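Local coordinates for protein lactate dehydrogenase (Eimeria maxima, PDB 6CT6) that probably catalyses the NADH-dependent interconversion of pyruvate and lactate, and here binds NADH together with the substrate analogue oxamate, at residues Asn7-Ile12 / Leu33-Leu38; Ala13-Gly18 / Ile83-Thr88; Ile184-Asp189 / Asp314-Met319. One frame throughout, in Å; residues are numbered along the deposited sequence.

Interaction 1: Asn7-Ile12 / Leu33-Leu38; sequences NKRPKI and LGDVVL
The carboxylate of D35 is gripped at both oxygens. OD1 of D35 takes a hydrogen bond from NH1 of R9 at 2.9 Å, closing a salt bridge, and a second from the backbone N of T65. The R9 donor uses the syn lone pair of OD1 while keeping it near the guanidinium plane, yet the guanidinium and carboxylate planes stand 82° apart, so this is a single-pronged bridge and not a flat bidentate pair. NH1 of R9 also reaches the carbonyl of G63. OD2 of D35 receives ND2 of N7 at 3.1 Å, almost straight (169° at the hydrogen) and within the amide plane. The other end of that amide is fixed too: OD1 of N7 accepts from the backbone N of R9 at 2.8 Å, an Asx turn that sets the rotation of the group. K11 ties the same loop from within. Its chain, bent at chi2 (-55°), folds back alongside D35 and brings NZ to the carbonyl O of R9 at 2.8 Å and to the carbonyl O of N7 at 3.0 Å.

Beyond the loop the backbones pair in parallel register, K11 beside D35 and I12 beside V36. The N of I12 bonds to the O of D35 at 2.8 Å, and the N of V37 to the O of I12 at 3.0 Å. On the sheet face away from K11 and D35, I12 and V36 both rest on C28 of helix 19-31, while CD1 of I12 meets CG of L33 at 3.9 Å, the two side chains crossing at about a right angle. Two neighbouring parallel strands joined through a helix packed on one face make up the first beta-alpha-beta unit of a Rossmann NAD-binding domain.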
# COMPACT_ATOMS: atom_id res chain seq x y z
N ASN B 7 7.41 -7.67 -23.66
CA ASN B 7 6.07 -7.28 -24.09
C ASN B 7 6.03 -5.77 -24.25
O ASN B 7 7.02 -5.07 -24.02
CB ASN B 7 4.99 -7.79 -23.12
CG ASN B 7 5.11 -7.19 -21.73
OD1 ASN B 7 5.44 -6.01 -21.57
ND2 ASN B 7 4.85 -8.00 -20.72
N LYS B 8 4.85 -5.26 -24.64
CA LYS B 8 4.68 -3.84 -24.91
C LYS B 8 4.80 -2.98 -23.66
O LYS B 8 5.19 -1.81 -23.75
CB LYS B 8 3.31 -3.59 -25.54
CG LYS B 8 3.26 -3.56 -27.06
CD LYS B 8 1.83 -3.31 -27.52
CE LYS B 8 1.74 -3.02 -29.01
NZ LYS B 8 2.38 -4.07 -29.83
N ARG B 9 4.47 -3.53 -22.50
CA ARG B 9 4.30 -2.71 -21.31
C ARG B 9 5.62 -2.07 -20.88
O ARG B 9 6.70 -2.61 -21.15
CB ARG B 9 3.75 -3.55 -20.16
CG ARG B 9 2.46 -4.28 -20.46
CD ARG B 9 2.05 -5.15 -19.28
NE ARG B 9 0.88 -5.97 -19.58
CZ ARG B 9 0.52 -7.06 -18.90
NH1 ARG B 9 1.25 -7.48 -17.88
NH2 ARG B 9 -0.56 -7.73 -19.25
N PRO B 10 5.57 -0.93 -20.19
CA PRO B 10 6.78 -0.42 -19.54
C PRO B 10 7.29 -1.41 -18.51
O PRO B 10 6.53 -2.20 -17.95
CB PRO B 10 6.31 0.88 -18.87
CG PRO B 10 5.04 1.24 -19.56
CD PRO B 10 4.41 -0.06 -19.95
N LYS B 11 8.60 -1.36 -18.27
CA LYS B 11 9.24 -2.22 -17.28
C LYS B 11 9.80 -1.33 -16.17
O LYS B 11 10.71 -0.53 -16.41
CB LYS B 11 10.33 -3.07 -17.93
CG LYS B 11 9.85 -3.86 -19.15
CD LYS B 11 8.63 -4.73 -18.84
CE LYS B 11 8.07 -5.45 -20.06
NZ LYS B 11 8.44 -4.84 -21.36
N ILE B 12 9.24 -1.46 -14.97
CA ILE B 12 9.57 -0.61 -13.83
C ILE B 12 10.37 -1.45 -12.84
O ILE B 12 9.87 -2.46 -12.33
CB ILE B 12 8.30 -0.05 -13.17
CG1 ILE B 12 7.48 0.74 -14.19
CG2 ILE B 12 8.66 0.83 -11.96
CD1 ILE B 12 6.01 0.80 -13.85
N LEU B 33 0.31 0.47 -14.59
CA LEU B 33 1.33 1.35 -15.13
C LEU B 33 2.38 0.59 -15.93
O LEU B 33 2.91 1.11 -16.91
CB LEU B 33 2.00 2.13 -14.00
CG LEU B 33 3.01 3.19 -14.42
CD1 LEU B 33 2.37 4.20 -15.37
CD2 LEU B 33 3.57 3.88 -13.20
N GLY B 34 2.66 -0.65 -15.54
CA GLY B 34 3.63 -1.47 -16.23
C GLY B 34 3.99 -2.66 -15.37
O GLY B 34 3.58 -2.76 -14.21
N ASP B 35 4.73 -3.58 -15.97
CA ASP B 35 5.26 -4.70 -15.20
C ASP B 35 6.37 -4.23 -14.28
O ASP B 35 7.05 -3.23 -14.55
CB ASP B 35 5.75 -5.81 -16.14
CG ASP B 35 4.61 -6.59 -16.77
OD1 ASP B 35 3.46 -6.49 -16.29
OD2 ASP B 35 4.87 -7.33 -17.74
N VAL B 36 6.56 -4.95 -13.18
CA VAL B 36 7.40 -4.51 -12.08
C VAL B 36 8.33 -5.65 -11.67
O VAL B 36 7.91 -6.81 -11.64
CB VAL B 36 6.55 -4.08 -10.86
CG1 VAL B 36 7.44 -3.67 -9.69
CG2 VAL B 36 5.61 -2.95 -11.24
N VAL B 37 9.58 -5.32 -11.35
CA VAL B 37 10.46 -6.22 -10.60
C VAL B 37 10.78 -5.58 -9.26
O VAL B 37 11.27 -4.45 -9.20
CB VAL B 37 11.74 -6.57 -11.37
CG1 VAL B 37 12.58 -5.34 -11.69
CG2 VAL B 37 12.56 -7.57 -10.55
N LEU B 38 10.48 -6.31 -8.19
CA LEU B 38 10.89 -5.95 -6.84
C LEU B 38 12.24 -6.61 -6.57
O LEU B 38 12.31 -7.83 -6.40
CB LEU B 38 9.85 -6.41 -5.83
CG LEU B 38 8.63 -5.53 -5.59
CD1 LEU B 38 7.59 -6.32 -4.83
CD2 LEU B 38 9.03 -4.28 -4.83

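Interaction 2: Ala13-Gly18 / Ile83-Thr88; sequences ALVGSG and ITAGIT. With NAI (1,4-dihydronicotinamide adenine dinucleotide), chain D.
V15 and A85 meet beside the adenine of NADH, which they approach from the same face. CB of A85 stands over the six-membered ring, 3.5 Å from C4A of NAI. CG1 of V15, turned anti to its own N (chi1 173°), lies on that side but beyond the N1A-C2A rim, 3.8 Å from C2A of NAI. These two methyls touch each other at 4.0 Å, CG1 of V15 to CB of A85. CA of G16 adjoins the ring at N3A.

The backbones support this surface as the end of a parallel pair: V15 lies opposite I83, and the N of T84 bonds to the O of V15 at 2.8 Å. The segments stay together one more residue, G16 beside A85 (CA to CA 4.4 Å), then part. G16, whose positive phi (118°) suits glycine, lets OG1 of T84 come within 3.4 Å of its CA. One water spans the junction, donating to the O of G16 at 2.8 Å and hydrogen-bonded to OG1 of T84.

OG1 of T88 donates to O1A of NAI at 2.9 Å, and G18, N-cap of helix 19-31, packs on O5B. G16 and G18 fit the GxGxxG pattern of a Rossmann NAD-binding domain. The chemistry is thus divided: methyls receive neutral adenine, a hydroxyl the anionic phosphate, and the amides of M19 and I20 bind NADH, probably at its phosphates.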
# COMPACT_ATOMS: atom_id res chain seq x y z
N ALA B 13 11.60 -1.03 -12.56
CA ALA B 13 12.49 -1.75 -11.65
C ALA B 13 12.57 -1.02 -10.32
O ALA B 13 13.00 0.14 -10.27
CB ALA B 13 13.89 -1.90 -12.26
N LEU B 14 12.17 -1.69 -9.25
CA LEU B 14 12.19 -1.13 -7.90
C LEU B 14 13.38 -1.73 -7.16
O LEU B 14 13.36 -2.90 -6.76
CB LEU B 14 10.87 -1.40 -7.19
CG LEU B 14 9.62 -0.93 -7.94
CD1 LEU B 14 8.36 -1.15 -7.12
CD2 LEU B 14 9.71 0.54 -8.37
N VAL B 15 14.44 -0.93 -7.00
CA VAL B 15 15.65 -1.37 -6.31
C VAL B 15 15.46 -1.06 -4.83
O VAL B 15 15.70 0.06 -4.38
CB VAL B 15 16.90 -0.70 -6.89
CG1 VAL B 15 18.14 -1.03 -6.06
CG2 VAL B 15 17.11 -1.15 -8.33
N GLY B 16 15.06 -2.08 -4.08
CA GLY B 16 14.62 -1.91 -2.71
C GLY B 16 13.17 -2.34 -2.60
O GLY B 16 12.30 -1.74 -3.24
N SER B 17 12.90 -3.38 -1.81
CA SER B 17 11.56 -3.95 -1.72
C SER B 17 11.01 -3.86 -0.30
O SER B 17 10.22 -4.72 0.13
CB SER B 17 11.56 -5.40 -2.20
OG SER B 17 12.02 -5.50 -3.54
N GLY B 18 11.41 -2.83 0.44
CA GLY B 18 10.88 -2.61 1.77
C GLY B 18 9.54 -1.90 1.75
O GLY B 18 8.70 -2.16 0.89
N ILE B 83 14.82 3.88 -6.61
CA ILE B 83 15.77 3.34 -5.64
C ILE B 83 15.30 3.68 -4.23
O ILE B 83 15.17 4.86 -3.88
CB ILE B 83 17.19 3.89 -5.87
CG1 ILE B 83 17.70 3.51 -7.26
CG2 ILE B 83 18.15 3.36 -4.81
CD1 ILE B 83 18.88 4.34 -7.72
N THR B 84 15.08 2.65 -3.42
CA THR B 84 14.90 2.81 -1.98
C THR B 84 15.89 1.96 -1.19
O THR B 84 15.73 1.79 0.02
CB THR B 84 13.46 2.46 -1.58
OG1 THR B 84 13.17 1.10 -1.95
CG2 THR B 84 12.46 3.40 -2.24
N ALA B 85 16.92 1.43 -1.85
CA ALA B 85 17.88 0.55 -1.20
C ALA B 85 18.63 1.27 -0.08
O ALA B 85 18.93 2.46 -0.18
CB ALA B 85 18.88 0.02 -2.23
N GLY B 86 18.93 0.53 0.98
CA GLY B 86 19.72 1.06 2.07
C GLY B 86 19.50 0.29 3.35
O GLY B 86 18.53 -0.45 3.52
N ILE B 87 20.46 0.44 4.26
CA ILE B 87 20.26 0.05 5.65
C ILE B 87 19.57 1.20 6.36
O ILE B 87 20.05 2.34 6.32
CB ILE B 87 21.60 -0.29 6.33
CG1 ILE B 87 22.43 -1.28 5.49
CG2 ILE B 87 21.37 -0.83 7.73
CD1 ILE B 87 21.80 -2.65 5.34
N THR B 88 18.44 0.92 7.01
CA THR B 88 17.62 1.97 7.59
C THR B 88 17.56 1.93 9.11
O THR B 88 16.88 2.78 9.71
CB THR B 88 16.20 1.92 7.02
OG1 THR B 88 15.55 0.72 7.44
CG2 THR B 88 16.25 1.97 5.50
PA NAI D . 13.10 -0.20 4.24
O1A NAI D . 14.19 -0.60 5.21
O2A NAI D . 11.68 -0.66 4.48
O5B NAI D . 13.55 -0.71 2.78
C5B NAI D . 14.91 -0.62 2.36
C4B NAI D . 15.24 -1.89 1.60
O4B NAI D . 16.46 -1.77 0.87
C3B NAI D . 15.43 -3.09 2.54
O3B NAI D . 14.44 -4.08 2.24
C2B NAI D . 16.83 -3.59 2.26
O2B NAI D . 16.93 -5.01 2.32
C1B NAI D . 17.05 -3.06 0.85
N9A NAI D . 18.45 -3.03 0.40
C8A NAI D . 19.59 -2.88 1.11
N7A NAI D . 20.67 -2.91 0.29
C5A NAI D . 20.22 -3.09 -0.97
C6A NAI D . 20.80 -3.22 -2.32
N6A NAI D . 22.13 -3.16 -2.52
N1A NAI D . 19.95 -3.40 -3.36
C2A NAI D . 18.61 -3.46 -3.20
N3A NAI D . 18.03 -3.35 -2.00
C4A NAI D . 18.76 -3.17 -0.88
O3 NAI D . 13.13 1.41 4.09
PN NAI D . 11.96 2.31 3.43
O1N NAI D . 10.95 2.66 4.51
O2N NAI D . 11.50 1.66 2.15
O5D NAI D . 12.78 3.65 3.08
C5D NAI D . 13.83 3.58 2.12
C4D NAI D . 14.60 4.89 2.03
O4D NAI D . 13.75 5.98 1.65
C3D NAI D . 15.21 5.26 3.38
O3D NAI D . 16.55 5.71 3.17
C2D NAI D . 14.34 6.39 3.88
O2D NAI D . 15.01 7.27 4.78
C1D NAI D . 13.98 7.06 2.56
N1N NAI D . 12.85 8.00 2.58
C2N NAI D . 12.97 9.04 1.76
C3N NAI D . 12.00 10.01 1.65
C7N NAI D . 12.26 11.14 0.69
O7N NAI D . 13.17 11.04 -0.12
N7N NAI D . 11.51 12.24 0.76
C4N NAI D . 10.73 9.94 2.45
C5N NAI D . 10.71 8.76 3.31
C6N NAI D . 11.76 7.84 3.34
O HOH W 1 12.31 0.65 -4.61

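Interaction 3: Ile184-Asp189 / Asp314-Met319. With NAI (1,4-dihydronicotinamide adenine dinucleotide), chain D; OXM (oxamic acid), chain F.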
# COMPACT_ATOMS: atom_id res chain seq x y z
N ILE B 184 11.21 23.85 -1.47
CA ILE B 184 12.44 23.66 -2.24
C ILE B 184 13.62 23.47 -1.29
O ILE B 184 13.49 23.58 -0.07
CB ILE B 184 12.69 24.84 -3.20
CG1 ILE B 184 12.89 26.15 -2.43
CG2 ILE B 184 11.54 24.97 -4.19
CD1 ILE B 184 13.43 27.29 -3.28
N GLY B 185 14.79 23.19 -1.87
CA GLY B 185 16.01 23.11 -1.10
C GLY B 185 16.42 21.69 -0.77
O GLY B 185 16.29 20.79 -1.61
N VAL B 186 16.92 21.48 0.43
CA VAL B 186 17.36 20.17 0.88
C VAL B 186 16.18 19.45 1.51
O VAL B 186 15.36 20.07 2.20
CB VAL B 186 18.53 20.29 1.89
CG1 VAL B 186 18.04 20.87 3.22
CG2 VAL B 186 19.20 18.94 2.10
N HIS B 187 16.08 18.14 1.27
CA HIS B 187 15.13 17.33 2.01
C HIS B 187 15.72 17.11 3.40
O HIS B 187 16.30 16.07 3.72
CB HIS B 187 14.84 16.01 1.30
CG HIS B 187 13.79 15.19 1.98
ND1 HIS B 187 12.51 15.66 2.21
CD2 HIS B 187 13.83 13.94 2.50
CE1 HIS B 187 11.81 14.73 2.83
NE2 HIS B 187 12.58 13.68 3.02
N GLY B 188 15.58 18.13 4.23
CA GLY B 188 16.16 18.11 5.55
C GLY B 188 15.66 19.26 6.38
O GLY B 188 14.67 19.91 6.04
N ASP B 189 16.38 19.52 7.48
CA ASP B 189 15.93 20.54 8.43
C ASP B 189 15.89 21.92 7.80
O ASP B 189 15.10 22.77 8.23
CB ASP B 189 16.83 20.54 9.66
CG ASP B 189 16.61 19.33 10.55
OD1 ASP B 189 15.43 18.97 10.77
OD2 ASP B 189 17.60 18.74 11.03
N ASP B 314 24.09 24.99 1.94
CA ASP B 314 25.19 24.70 2.85
C ASP B 314 25.06 23.31 3.44
O ASP B 314 26.06 22.60 3.61
CB ASP B 314 25.26 25.75 3.95
CG ASP B 314 25.65 27.12 3.44
OD1 ASP B 314 26.24 27.20 2.34
OD2 ASP B 314 25.38 28.12 4.14
N GLU B 315 23.84 22.89 3.77
CA GLU B 315 23.64 21.54 4.30
C GLU B 315 24.12 20.49 3.31
O GLU B 315 24.74 19.50 3.70
CB GLU B 315 22.16 21.32 4.65
CG GLU B 315 21.89 19.98 5.33
CD GLU B 315 20.48 19.87 5.89
OE1 GLU B 315 19.85 20.92 6.14
OE2 GLU B 315 20.01 18.73 6.07
N VAL B 316 23.84 20.69 2.02
CA VAL B 316 24.31 19.75 1.00
C VAL B 316 25.83 19.77 0.91
O VAL B 316 26.48 18.72 0.86
CB VAL B 316 23.66 20.06 -0.36
CG1 VAL B 316 24.23 19.16 -1.46
CG2 VAL B 316 22.15 19.88 -0.28
N LEU B 317 26.41 20.97 0.88
CA LEU B 317 27.87 21.08 0.79
C LEU B 317 28.54 20.46 2.01
O LEU B 317 29.57 19.79 1.89
CB LEU B 317 28.27 22.54 0.65
CG LEU B 317 27.82 23.23 -0.64
CD1 LEU B 317 28.08 24.73 -0.55
CD2 LEU B 317 28.53 22.64 -1.85
N GLU B 318 27.98 20.69 3.20
CA GLU B 318 28.52 20.05 4.40
C GLU B 318 28.54 18.54 4.25
O GLU B 318 29.49 17.88 4.69
CB GLU B 318 27.69 20.47 5.62
CG GLU B 318 28.40 20.29 6.95
CD GLU B 318 27.72 21.04 8.08
OE1 GLU B 318 26.61 21.58 7.86
OE2 GLU B 318 28.29 21.10 9.19
N MET B 319 27.51 17.97 3.61
CA MET B 319 27.46 16.52 3.42
C MET B 319 28.48 16.07 2.38
O MET B 319 29.08 14.99 2.52
CB MET B 319 26.05 16.09 3.02
CG MET B 319 25.05 16.10 4.17
SD MET B 319 23.45 15.35 3.75
CE MET B 319 22.75 16.58 2.65
PA NAI D . 13.10 -0.20 4.24
O1A NAI D . 14.19 -0.60 5.21
O2A NAI D . 11.68 -0.66 4.48
O5B NAI D . 13.55 -0.71 2.78
C5B NAI D . 14.91 -0.62 2.36
C4B NAI D . 15.24 -1.89 1.60
O4B NAI D . 16.46 -1.77 0.87
C3B NAI D . 15.43 -3.09 2.54
O3B NAI D . 14.44 -4.08 2.24
C2B NAI D . 16.83 -3.59 2.26
O2B NAI D . 16.93 -5.01 2.32
C1B NAI D . 17.05 -3.06 0.85
N9A NAI D . 18.45 -3.03 0.40
C8A NAI D . 19.59 -2.88 1.11
N7A NAI D . 20.67 -2.91 0.29
C5A NAI D . 20.22 -3.09 -0.97
C6A NAI D . 20.80 -3.22 -2.32
N6A NAI D . 22.13 -3.16 -2.52
N1A NAI D . 19.95 -3.40 -3.36
C2A NAI D . 18.61 -3.46 -3.20
N3A NAI D . 18.03 -3.35 -2.00
C4A NAI D . 18.76 -3.17 -0.88
O3 NAI D . 13.13 1.41 4.09
PN NAI D . 11.96 2.31 3.43
O1N NAI D . 10.95 2.66 4.51
O2N NAI D . 11.50 1.66 2.15
O5D NAI D . 12.78 3.65 3.08
C5D NAI D . 13.83 3.58 2.12
C4D NAI D . 14.60 4.89 2.03
O4D NAI D . 13.75 5.98 1.65
C3D NAI D . 15.21 5.26 3.38
O3D NAI D . 16.55 5.71 3.17
C2D NAI D . 14.34 6.39 3.88
O2D NAI D . 15.01 7.27 4.78
C1D NAI D . 13.98 7.06 2.56
N1N NAI D . 12.85 8.00 2.58
C2N NAI D . 12.97 9.04 1.76
C3N NAI D . 12.00 10.01 1.65
C7N NAI D . 12.26 11.14 0.69
O7N NAI D . 13.17 11.04 -0.12
N7N NAI D . 11.51 12.24 0.76
C4N NAI D . 10.73 9.94 2.45
C5N NAI D . 10.71 8.76 3.31
C6N NAI D . 11.76 7.84 3.34
C1 OXM F . 11.49 11.14 5.60
N1 OXM F . 11.60 10.24 6.75
O1 OXM F . 12.41 11.28 4.87
C2 OXM F . 10.18 11.90 5.34
O2 OXM F . 10.21 13.14 5.11
O3 OXM F . 9.08 11.29 5.36
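V186 leads a loop of the C-terminal alpha/beta domain onto helix 303-328, meeting E315, V316 and M319; the next residue, H187, is the centre of an inverse gamma turn, with a weak bond from the N of G188 back to the O of V186.

The apolar part is small. CG2 of V186 lies 3.9 Å from CG2 of V316 and 4.3 Å from CE of M319. The two methyls of V186 have overlapping roles: CG1, set between the backbone N and the carbonyl carbon (chi1 70°), makes the closest approach to the carboxylate of E315, while CG2 reaches V316 and M319 and also skirts that carboxylate, 4.1 Å from OE2 of E315.

The second kind of contact is van der Waals packing of a charged group. E315 reaches out extended, with CG anti to the backbone N (chi1 -175°), which carries its OE1 to 3.4 Å from CG1 of V186; the two side chains are roughly perpendicular. OE1 of E315 finds its hydrogen bond in ND2 of N190, just after the loop. OE2 of E315 stops 3.9 Å from CA of G188. D189 brings a like charge nearby, OD2 of D189 being 5.5 Å from OE2 of E315, which might slightly raise the pKa of either acid.

Polar anchors from other parts of the chain hold the turn: OG of S312 bonds to the N of V186, and OD2 of D135 to the N of H187. CB of H187 leaves the backbone on the side away from the helix. Its ND1 pairs with OD2 of D160, as in the histidine-aspartate pair of lactate dehydrogenases; the nicotinamide N7N lies over one ring face, and at the edge NE2 donates to O1 of oxamate at 3.0 Å, 156° at the hydrogen.

How the interactions relate
Interactions 1 and 2 share strand 11-15 and are consecutive parts of one sheet: their centres are about 17 Å apart, and where they join, the O of V37 lies 2.9 Å from the N of L14, a probable hydrogen bond. Interaction 1 sits at the outer beginning of the strands, whereas interaction 2 lies at their far end, against the adenosine and phosphate of NADH. Interaction 3 belongs to the other domain, its centre about 22 Å from that of interaction 2 and about 34 Å from that of interaction 1. NADH bridges the gap: T88 holds its phosphate, and H187 meets its nicotinamide beside oxamate.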